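Local coordinates for protein valine-pyruvate aminotransferase (Salmonella typhimurium, PDB 3G7Q) that probably catalyses the pyridoxal 5'-phosphate-dependent transfer of an amino group from L-valine to pyruvate, giving 3-methyl-2-oxobutanoate and L-alanine, at residues Thr18-Asp23 with Met367-Tyr372; Ala102-Ser107 with Phe111-Asn116; Phe166-Asp171 with Lys379-Thr384. One frame throughout, in Å; residues are numbered along the deposited sequence. Where two conformers were deposited one is given.

Overall arrangement
All three contacts are buried, yet each joins the fold by different chemistry. Contacts 1 and 3 reach the same six-stranded mixed sheet: Met367-Tyr372 carries 368-369, one of its two outermost strands within the chain, Phe166-Asp171 the strand 165-169. The two touch where His371 ND1 meets Thr384 OG1 at 2.8 Å, probably a hydrogen bond. Contact 2 belongs to the seven-stranded sheet, its centre 24 Å from that of contact 1 and 28 Å from that of contact 3, and joins neighbouring pieces of chain. Contact 1 is apolar between its segments, contact 2 combines a helical backbone bond with a methyl-aromatic touch, and contact 3 rests on a tyrosine-histidine hydrogen bond.

Contact 1: Thr18-Asp23 with Met367-Tyr372; sequences TRLMED and MVPGHY. With EDO (1,2-ethanediol), chain F.
Leu20 reaches from the helix 17-25 into the angle between Val368, Pro369 and Tyr372, and its two methyls divide the work. CD2 serves two partners, lying 3.8 Å from Val368 CG1 and equally near the ring of Tyr372, whose closest atom is CD2. The leucine and valine side chains meet almost at right angles, whereas the tyrosine is approached obliquely. Leu20 and Pro369 point at each other tip to tip, with Leu20 CD1 3.8 Å from Pro369 CD. With CG anti to the backbone N (chi1 -174°), the leucine reaches across to the strand and the tyrosine, which is how a single side chain spans backbones still 7.9 Å apart at the CA atoms of Leu20 and Val368.

A molecule of 1,2-ethanediol, probably from the crystallisation liquor, lies beside Leu20, Pro369 and Tyr372. Its O1 lies in the plane of the Tyr372 ring, 2.7 Å from Tyr372 OH, in a hydrogen bond that either hydroxyl could donate; its C1 rests 3.8 Å from Leu20 CD1. Around the leucine, Tyr141 also touches Val368 and Tyr372, while Tyr357 packs on Pro369 and binds Asp23 OD2 through its hydroxyl. A helix near the amino terminus is thus laid against an edge strand near the carboxyl terminus, consistent with the fold-type I aminotransferases, whose small domain draws on both ends of the chain.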
loop_
_atom_site.group_PDB
_atom_site.type_symbol
_atom_site.label_atom_id
_atom_site.label_comp_id
_atom_site.label_asym_id
_atom_site.label_seq_id
_atom_site.Cartn_x
_atom_site.Cartn_y
_atom_site.Cartn_z
ATOM N N THR A 18 1.070 -7.486 -20.201
ATOM C CA THR A 18 2.067 -6.432 -20.097
ATOM C C THR A 18 1.857 -5.432 -21.228
ATOM O O THR A 18 1.818 -4.225 -20.982
ATOM C CB THR A 18 3.537 -6.980 -20.121
ATOM N N ARG A 19 1.699 -5.930 -22.455
ATOM C CA ARG A 19 1.494 -5.040 -23.601
ATOM C C ARG A 19 0.203 -4.244 -23.410
ATOM O O ARG A 19 0.166 -3.034 -23.633
ATOM C CB ARG A 19 1.479 -5.832 -24.914
ATOM N N LEU A 20 -0.855 -4.926 -22.975
ATOM C CA LEU A 20 -2.139 -4.269 -22.732
ATOM C C LEU A 20 -1.966 -3.104 -21.761
ATOM O O LEU A 20 -2.403 -1.973 -22.029
ATOM C CB LEU A 20 -3.144 -5.283 -22.187
ATOM C CG LEU A 20 -4.581 -4.824 -21.993
ATOM C CD1 LEU A 20 -5.198 -4.392 -23.323
ATOM C CD2 LEU A 20 -5.366 -5.956 -21.336
HETATM N N MSE A 21 -1.296 -3.382 -20.643
HETATM C CA MSE A 21 -1.015 -2.353 -19.640
HETATM C C MSE A 21 -0.240 -1.187 -20.262
HETATM O O MSE A 21 -0.572 -0.028 -20.033
HETATM C CB MSE A 21 -0.249 -2.954 -18.461
ATOM N N GLU A 22 0.777 -1.497 -21.067
ATOM C CA GLU A 22 1.545 -0.463 -21.759
ATOM C C GLU A 22 0.658 0.343 -22.690
ATOM O O GLU A 22 0.747 1.568 -22.730
ATOM C CB GLU A 22 2.680 -1.065 -22.582
ATOM C CG GLU A 22 3.815 -1.657 -21.767
ATOM C CD GLU A 22 4.816 -2.426 -22.624
ATOM O OE1 GLU A 22 4.770 -2.308 -23.872
ATOM O OE2 GLU A 22 5.648 -3.154 -22.038
ATOM N N ASP A 23 -0.170 -0.352 -23.471
ATOM C CA ASP A 23 -1.086 0.313 -24.396
ATOM C C ASP A 23 -2.076 1.175 -23.630
ATOM O O ASP A 23 -2.288 2.332 -23.983
ATOM C CB ASP A 23 -1.922 -0.694 -25.184
ATOM C CG ASP A 23 -1.120 -1.534 -26.154
ATOM O OD1 ASP A 23 0.043 -1.208 -26.482
ATOM O OD2 ASP A 23 -1.682 -2.543 -26.612
HETATM N N MSE A 367 -10.221 -0.808 -25.737
HETATM C CA MSE A 367 -11.144 -1.599 -24.917
HETATM C C MSE A 367 -10.325 -2.805 -24.450
HETATM O O MSE A 367 -9.216 -3.015 -24.946
HETATM C CB MSE A 367 -12.374 -2.036 -25.719
HETATM C CG MSE A 367 -13.153 -0.871 -26.206
HETATM SE SE MSE A 367 -14.744 -1.524 -27.182
HETATM C CE MSE A 367 -15.706 0.168 -27.384
ATOM N N VAL A 368 -10.835 -3.570 -23.486
ATOM C CA VAL A 368 -10.070 -4.714 -22.957
ATOM C C VAL A 368 -10.523 -6.036 -23.556
ATOM O O VAL A 368 -11.696 -6.368 -23.517
ATOM C CB VAL A 368 -10.142 -4.825 -21.413
ATOM C CG1 VAL A 368 -9.102 -5.837 -20.928
ATOM C CG2 VAL A 368 -9.918 -3.450 -20.755
ATOM N N PRO A 369 -9.601 -6.790 -24.155
ATOM C CA PRO A 369 -10.010 -8.106 -24.625
ATOM C C PRO A 369 -10.496 -8.985 -23.477
ATOM O O PRO A 369 -9.888 -9.023 -22.408
ATOM C CB PRO A 369 -8.716 -8.679 -25.238
ATOM C CG PRO A 369 -7.910 -7.517 -25.527
ATOM C CD PRO A 369 -8.201 -6.495 -24.496
ATOM N N GLY A 370 -11.596 -9.686 -23.706
ATOM C CA GLY A 370 -12.231 -10.492 -22.670
ATOM C C GLY A 370 -11.477 -11.695 -22.152
ATOM O O GLY A 370 -11.654 -12.098 -21.007
ATOM N N HIS A 371 -10.597 -12.254 -22.967
ATOM C CA HIS A 371 -9.939 -13.498 -22.576
ATOM C C HIS A 371 -9.155 -13.380 -21.301
ATOM O O HIS A 371 -9.018 -14.353 -20.569
ATOM C CB HIS A 371 -9.025 -13.983 -23.701
ATOM C CG HIS A 371 -8.304 -15.256 -23.391
ATOM N ND1 HIS A 371 -8.954 -16.461 -23.193
ATOM C CD2 HIS A 371 -6.980 -15.522 -23.297
ATOM C CE1 HIS A 371 -8.059 -17.401 -22.953
ATOM N NE2 HIS A 371 -6.853 -16.863 -23.029
ATOM N N TYR A 372 -8.695 -12.178 -21.010
ATOM C CA TYR A 372 -7.885 -11.948 -19.857
ATOM C C TYR A 372 -8.619 -12.068 -18.520
ATOM O O TYR A 372 -7.966 -12.187 -17.487
ATOM C CB TYR A 372 -7.167 -10.599 -20.014
ATOM C CG TYR A 372 -6.329 -10.531 -21.293
ATOM C CD1 TYR A 372 -5.388 -11.526 -21.593
ATOM C CD2 TYR A 372 -6.457 -9.475 -22.181
ATOM C CE1 TYR A 372 -4.628 -11.480 -22.764
ATOM C CE2 TYR A 372 -5.692 -9.416 -23.347
ATOM C CZ TYR A 372 -4.785 -10.416 -23.641
ATOM O OH TYR A 372 -4.013 -10.346 -24.802
HETATM C C1 EDO F . -4.100 -7.153 -25.692
HETATM O O1 EDO F . -4.309 -8.301 -26.531
HETATM C C2 EDO F . -2.829 -6.408 -26.107
HETATM O O2 EDO F . -1.661 -7.220 -25.916
#

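Contact 2: Ala102-Ser107 with Phe111-Asn116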
loop_
_atom_site.group_PDB
_atom_site.type_symbol
_atom_site.label_atom_id
_atom_site.label_comp_id
_atom_site.label_asym_id
_atom_site.label_seq_id
_atom_site.Cartn_x
_atom_site.Cartn_y
_atom_site.Cartn_z
ATOM N N ALA A 102 -10.532 -4.729 9.041
ATOM C CA ALA A 102 -9.119 -4.400 8.749
ATOM C C ALA A 102 -9.111 -3.435 7.570
ATOM O O ALA A 102 -9.976 -3.506 6.682
ATOM C CB ALA A 102 -8.329 -5.665 8.435
ATOM N N LEU A 103 -8.163 -2.502 7.555
ATOM C CA LEU A 103 -8.046 -1.550 6.469
ATOM C C LEU A 103 -6.798 -1.868 5.664
ATOM O O LEU A 103 -5.816 -2.355 6.221
ATOM C CB LEU A 103 -7.952 -0.134 7.013
ATOM C CG LEU A 103 -9.053 0.317 7.964
ATOM C CD1 LEU A 103 -8.792 1.746 8.421
ATOM C CD2 LEU A 103 -10.411 0.196 7.273
ATOM N N THR A 104 -6.837 -1.604 4.359
ATOM C CA THR A 104 -5.705 -1.845 3.477
ATOM C C THR A 104 -5.602 -0.648 2.536
ATOM O O THR A 104 -6.431 0.245 2.590
ATOM C CB THR A 104 -5.907 -3.105 2.606
ATOM O OG1 THR A 104 -6.994 -2.864 1.702
ATOM C CG2 THR A 104 -6.180 -4.372 3.468
ATOM N N ASN A 105 -4.608 -0.714 1.655
ATOM C CA ASN A 105 -4.320 0.287 0.633
ATOM C C ASN A 105 -5.313 0.264 -0.518
ATOM O O ASN A 105 -5.303 1.147 -1.375
ATOM C CB ASN A 105 -2.912 0.008 0.068
ATOM C CG ASN A 105 -2.293 1.212 -0.602
ATOM O OD1 ASN A 105 -1.837 1.138 -1.744
ATOM N ND2 ASN A 105 -2.285 2.332 0.097
ATOM N N GLY A 106 -6.158 -0.762 -0.559
ATOM C CA GLY A 106 -7.157 -0.927 -1.606
ATOM C C GLY A 106 -7.571 -2.369 -1.809
ATOM O O GLY A 106 -7.071 -3.282 -1.145
ATOM N N SER A 107 -8.480 -2.555 -2.758
ATOM C CA SER A 107 -9.014 -3.868 -3.108
ATOM C C SER A 107 -7.946 -4.869 -3.487
ATOM O O SER A 107 -7.945 -6.009 -3.022
ATOM C CB SER A 107 -9.990 -3.738 -4.282
ATOM O OG SER A 107 -11.166 -3.021 -3.910
ATOM N N PHE A 111 -6.839 -8.516 -1.670
ATOM C CA PHE A 111 -6.822 -9.884 -2.219
ATOM C C PHE A 111 -5.455 -10.559 -2.147
ATOM O O PHE A 111 -5.373 -11.774 -1.932
ATOM C CB PHE A 111 -7.455 -9.915 -3.607
ATOM C CG PHE A 111 -8.935 -9.745 -3.542
ATOM C CD1 PHE A 111 -9.750 -10.835 -3.262
ATOM C CD2 PHE A 111 -9.515 -8.494 -3.645
ATOM C CE1 PHE A 111 -11.113 -10.679 -3.154
ATOM C CE2 PHE A 111 -10.865 -8.334 -3.529
ATOM C CZ PHE A 111 -11.666 -9.435 -3.278
ATOM N N PHE A 112 -4.381 -9.774 -2.272
ATOM C CA PHE A 112 -3.049 -10.307 -2.111
ATOM C C PHE A 112 -2.903 -10.948 -0.735
ATOM O O PHE A 112 -2.340 -12.036 -0.604
ATOM C CB PHE A 112 -1.994 -9.205 -2.306
ATOM C CG PHE A 112 -0.596 -9.697 -2.189
ATOM C CD1 PHE A 112 -0.022 -10.441 -3.215
ATOM C CD2 PHE A 112 0.153 -9.439 -1.054
ATOM C CE1 PHE A 112 1.274 -10.915 -3.104
ATOM C CE2 PHE A 112 1.433 -9.901 -0.941
ATOM C CZ PHE A 112 2.002 -10.640 -1.958
ATOM N N TYR A 113 -3.393 -10.279 0.307
ATOM C CA TYR A 113 -3.345 -10.875 1.646
ATOM C C TYR A 113 -4.206 -12.140 1.732
ATOM O O TYR A 113 -3.759 -13.167 2.237
ATOM C CB TYR A 113 -3.808 -9.904 2.744
ATOM C CG TYR A 113 -2.926 -8.688 2.917
ATOM C CD1 TYR A 113 -1.556 -8.827 3.123
ATOM C CD2 TYR A 113 -3.460 -7.405 2.934
ATOM C CE1 TYR A 113 -0.732 -7.717 3.281
ATOM C CE2 TYR A 113 -2.642 -6.287 3.106
ATOM C CZ TYR A 113 -1.283 -6.453 3.268
ATOM O OH TYR A 113 -0.465 -5.354 3.434
ATOM N N LEU A 114 -5.427 -12.069 1.231
ATOM C CA LEU A 114 -6.325 -13.223 1.325
ATOM C C LEU A 114 -5.757 -14.421 0.586
ATOM O O LEU A 114 -5.717 -15.513 1.150
ATOM C CB LEU A 114 -7.732 -12.856 0.823
ATOM C CG LEU A 114 -8.419 -11.743 1.639
ATOM C CD1 LEU A 114 -9.732 -11.338 0.966
ATOM C CD2 LEU A 114 -8.610 -12.170 3.092
ATOM N N PHE A 115 -5.261 -14.207 -0.634
ATOM C CA PHE A 115 -4.677 -15.301 -1.420
ATOM C C PHE A 115 -3.523 -15.939 -0.660
ATOM O O PHE A 115 -3.423 -17.165 -0.582
ATOM C CB PHE A 115 -4.224 -14.845 -2.827
ATOM C CG PHE A 115 -5.337 -14.243 -3.689
ATOM C CD1 PHE A 115 -6.677 -14.604 -3.529
ATOM C CD2 PHE A 115 -5.020 -13.366 -4.722
ATOM C CE1 PHE A 115 -7.677 -14.054 -4.344
ATOM C CE2 PHE A 115 -6.007 -12.835 -5.533
ATOM C CZ PHE A 115 -7.340 -13.182 -5.344
ATOM N N ASN A 116 -2.670 -15.114 -0.067
ATOM C CA ASN A 116 -1.580 -15.623 0.759
ATOM C C ASN A 116 -2.031 -16.356 2.005
ATOM O O ASN A 116 -1.381 -17.296 2.435
ATOM C CB ASN A 116 -0.637 -14.491 1.183
ATOM C CG ASN A 116 0.360 -14.152 0.112
ATOM O OD1 ASN A 116 1.327 -14.890 -0.093
ATOM N ND2 ASN A 116 0.146 -13.033 -0.579
#
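The methyl CG2 of Thr104 overlaps the edge of the Tyr113 ring, close to its plane, 4.0 Å from Tyr113 CE2. The two side chains pass one another running in opposite senses, meeting at a methyl and a ring edge. The threonine hydroxyl turns the other way: chi1 of 66° sets Thr104 OG1 between the backbone N and the carbonyl carbon, from where it donates to Gly106 O at 2.9 Å, arriving well above the carbonyl plane. This bond braces the turn that leads from strand 101-104 into helix 107-118.

Gly106 is the N-cap of that helix, and the strand-turn-helix unit is part of the large domain of class I aminotransferases; in relatives the start of the corresponding helix usually faces the cofactor phosphate. Early in the helix Phe111 N donates to Ser107 O at 3.1 Å with an N-H...O angle of 156°. The same oxygen meets the ring edge of Phe111, with Phe111 CD2 only 3.0 Å from Ser107 O. Beyond it the phenyl packs on Cys245, Val217 and Asp219. At the next residue, Phe112 O takes Asn116 N and Asn116 ND2 from opposite faces of its carbonyl plane, the side-chain ND2 of Asn116 lying 2.7 Å from Phe112 O. The same Asn116 ND2 sits 3.2 Å above the Phe112 ring, over its centre, so the amide covers one face of the phenyl.

Contact 3: Phe166-Asp171 with Lys379-Thr384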
loop_
_atom_site.group_PDB
_atom_site.type_symbol
_atom_site.label_atom_id
_atom_site.label_comp_id
_atom_site.label_asym_id
_atom_site.label_seq_id
_atom_site.Cartn_x
_atom_site.Cartn_y
_atom_site.Cartn_z
ATOM N N PHE A 166 -27.682 -10.636 -21.921
ATOM C CA PHE A 166 -27.470 -11.981 -21.398
ATOM C C PHE A 166 -26.965 -11.883 -19.979
ATOM O O PHE A 166 -26.554 -10.804 -19.531
ATOM C CB PHE A 166 -26.528 -12.805 -22.278
ATOM C CG PHE A 166 -25.100 -12.337 -22.293
ATOM C CD1 PHE A 166 -24.727 -11.239 -23.041
ATOM C CD2 PHE A 166 -24.118 -13.026 -21.600
ATOM C CE1 PHE A 166 -23.427 -10.836 -23.105
ATOM C CE2 PHE A 166 -22.784 -12.597 -21.661
ATOM C CZ PHE A 166 -22.456 -11.505 -22.396
ATOM N N LYS A 167 -26.970 -13.021 -19.285
ATOM C CA LYS A 167 -26.527 -13.063 -17.907
ATOM C C LYS A 167 -25.812 -14.395 -17.627
ATOM O O LYS A 167 -26.301 -15.466 -18.000
ATOM C CB LYS A 167 -27.731 -12.929 -16.968
ATOM C CG LYS A 167 -27.380 -12.969 -15.495
ATOM C CD LYS A 167 -28.568 -12.640 -14.589
ATOM C CE LYS A 167 -28.266 -12.932 -13.102
ATOM N NZ LYS A 167 -27.217 -12.047 -12.490
ATOM N N TYR A 168 -24.649 -14.305 -17.014
ATOM C CA TYR A 168 -23.910 -15.486 -16.612
ATOM C C TYR A 168 -24.500 -16.022 -15.322
ATOM O O TYR A 168 -24.938 -15.254 -14.452
ATOM C CB TYR A 168 -22.455 -15.173 -16.378
ATOM C CG TYR A 168 -21.651 -14.788 -17.612
ATOM C CD1 TYR A 168 -21.539 -15.653 -18.694
ATOM C CD2 TYR A 168 -20.954 -13.616 -17.648
ATOM C CE1 TYR A 168 -20.765 -15.325 -19.824
ATOM C CE2 TYR A 168 -20.179 -13.267 -18.745
ATOM C CZ TYR A 168 -20.093 -14.132 -19.839
ATOM O OH TYR A 168 -19.344 -13.783 -20.932
ATOM N N HIS A 169 -24.475 -17.341 -15.199
ATOM C CA HIS A 169 -24.939 -18.063 -14.006
ATOM C C HIS A 169 -23.932 -19.113 -13.561
ATOM O O HIS A 169 -23.239 -19.693 -14.385
ATOM C CB HIS A 169 -26.263 -18.755 -14.289
ATOM C CG HIS A 169 -27.408 -17.804 -14.414
ATOM N ND1 HIS A 169 -28.034 -17.254 -13.312
ATOM C CD2 HIS A 169 -28.024 -17.283 -15.499
ATOM C CE1 HIS A 169 -29.004 -16.455 -13.722
ATOM N NE2 HIS A 169 -29.020 -16.453 -15.043
ATOM N N VAL A 170 -23.916 -19.388 -12.265
ATOM C CA VAL A 170 -23.081 -20.455 -11.706
ATOM C C VAL A 170 -23.607 -21.788 -12.208
ATOM O O VAL A 170 -24.803 -22.076 -12.096
ATOM C CB VAL A 170 -23.103 -20.469 -10.167
ATOM C CG1 VAL A 170 -22.261 -21.654 -9.619
ATOM C CG2 VAL A 170 -22.636 -19.126 -9.550
ATOM N N ASP A 171 -22.733 -22.619 -12.768
ATOM C CA ASP A 171 -23.101 -23.974 -13.201
ATOM C C ASP A 171 -22.813 -24.924 -12.037
ATOM O O ASP A 171 -21.718 -25.484 -11.927
ATOM C CB ASP A 171 -22.319 -24.342 -14.462
ATOM C CG ASP A 171 -22.556 -25.755 -14.918
ATOM O OD1 ASP A 171 -23.407 -26.456 -14.335
ATOM O OD2 ASP A 171 -21.857 -26.173 -15.879
ATOM N N LYS A 379 -11.157 -26.028 -19.134
ATOM C CA LYS A 379 -11.113 -26.295 -20.559
ATOM C C LYS A 379 -11.153 -24.991 -21.347
ATOM O O LYS A 379 -11.783 -24.027 -20.924
ATOM C CB LYS A 379 -12.297 -27.174 -20.970
ATOM C CG LYS A 379 -12.236 -28.582 -20.406
ATOM N N PRO A 380 -10.466 -24.945 -22.495
ATOM C CA PRO A 380 -10.532 -23.727 -23.307
ATOM C C PRO A 380 -11.957 -23.492 -23.772
ATOM O O PRO A 380 -12.716 -24.456 -23.907
ATOM C CB PRO A 380 -9.621 -24.068 -24.500
ATOM C CG PRO A 380 -8.729 -25.092 -24.010
ATOM C CD PRO A 380 -9.561 -25.932 -23.101
ATOM N N TRP A 381 -12.310 -22.246 -24.065
ATOM C CA TRP A 381 -13.670 -21.882 -24.432
ATOM C C TRP A 381 -13.625 -20.747 -25.443
ATOM O O TRP A 381 -13.170 -19.654 -25.103
ATOM C CB TRP A 381 -14.400 -21.447 -23.169
ATOM C CG TRP A 381 -15.860 -21.258 -23.276
ATOM C CD1 TRP A 381 -16.712 -21.903 -24.104
ATOM C CD2 TRP A 381 -16.667 -20.445 -22.414
ATOM N NE1 TRP A 381 -18.003 -21.499 -23.854
ATOM C CE2 TRP A 381 -18.005 -20.626 -22.804
ATOM C CE3 TRP A 381 -16.376 -19.558 -21.362
ATOM C CZ2 TRP A 381 -19.073 -19.947 -22.190
ATOM C CZ3 TRP A 381 -17.436 -18.884 -20.734
ATOM C CH2 TRP A 381 -18.767 -19.095 -21.149
ATOM N N PRO A 382 -14.020 -21.015 -26.706
ATOM C CA PRO A 382 -13.941 -19.965 -27.731
ATOM C C PRO A 382 -14.646 -18.671 -27.345
ATOM O O PRO A 382 -14.219 -17.565 -27.714
ATOM C CB PRO A 382 -14.605 -20.632 -28.948
ATOM C CG PRO A 382 -14.298 -22.086 -28.780
ATOM C CD PRO A 382 -14.469 -22.299 -27.285
ATOM N N HIS A 383 -15.729 -18.808 -26.605
ATOM C CA HIS A 383 -16.441 -17.648 -26.070
ATOM C C HIS A 383 -15.549 -16.571 -25.464
ATOM O O HIS A 383 -15.811 -15.376 -25.642
ATOM C CB HIS A 383 -17.406 -18.135 -24.993
ATOM C CG HIS A 383 -18.197 -17.040 -24.337
ATOM N ND1 HIS A 383 -19.355 -16.537 -24.886
ATOM C CD2 HIS A 383 -18.045 -16.418 -23.141
ATOM C CE1 HIS A 383 -19.854 -15.616 -24.075
ATOM N NE2 HIS A 383 -19.080 -15.525 -23.009
ATOM N N THR A 384 -14.491 -16.957 -24.760
ATOM C CA THR A 384 -13.613 -15.972 -24.118
ATOM C C THR A 384 -12.944 -15.056 -25.135
ATOM O O THR A 384 -12.537 -13.955 -24.798
ATOM C CB THR A 384 -12.542 -16.617 -23.228
ATOM O OG1 THR A 384 -11.544 -17.288 -24.011
ATOM C CG2 THR A 384 -13.202 -17.603 -22.233
#
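The backbones stay well apart, 12.2 Å between the CA atoms of Tyr168 on its strand and His383 in its 3-10 turn, so side chains alone make the bridge. Tyr168 and His383 come from opposite directions and meet through one hydrogen bond, 2.7 Å from Tyr168 OH to His383 NE2, which either atom could donate. Each partner lies at the edge of the other ring and near its plane, but the two planes stand at 86°, so the rings meet rim to rim without stacking. A chi1 of 179°, trans to the main-chain nitrogen, carries the imidazole across to the tyrosine.

Flat groups support both partners. Phe166 CE2 lies 3.6 Å above one face of the Tyr168 ring, offset toward its rim. His383 CB rests 3.3 Å above the indole of Trp381, over its centre, while Trp381 CH2 touches Tyr168 CE1 more loosely at 4.5 Å. The tryptophan also takes part in a cation-pi contact with Arg155. Ile158 of the neighbouring strand 157-161 packs on both Tyr168 and His383.

The phenol oxygen has a second grip, a hydrogen bond with Trp343 NE1. Two nitrogens therefore satisfy a hydroxyl buried among aromatic and aliphatic groups, and its bond to the imidazole edge ties strand 165-169 to the segment entering strand 387-391 by a directional, not merely hydrophobic, link.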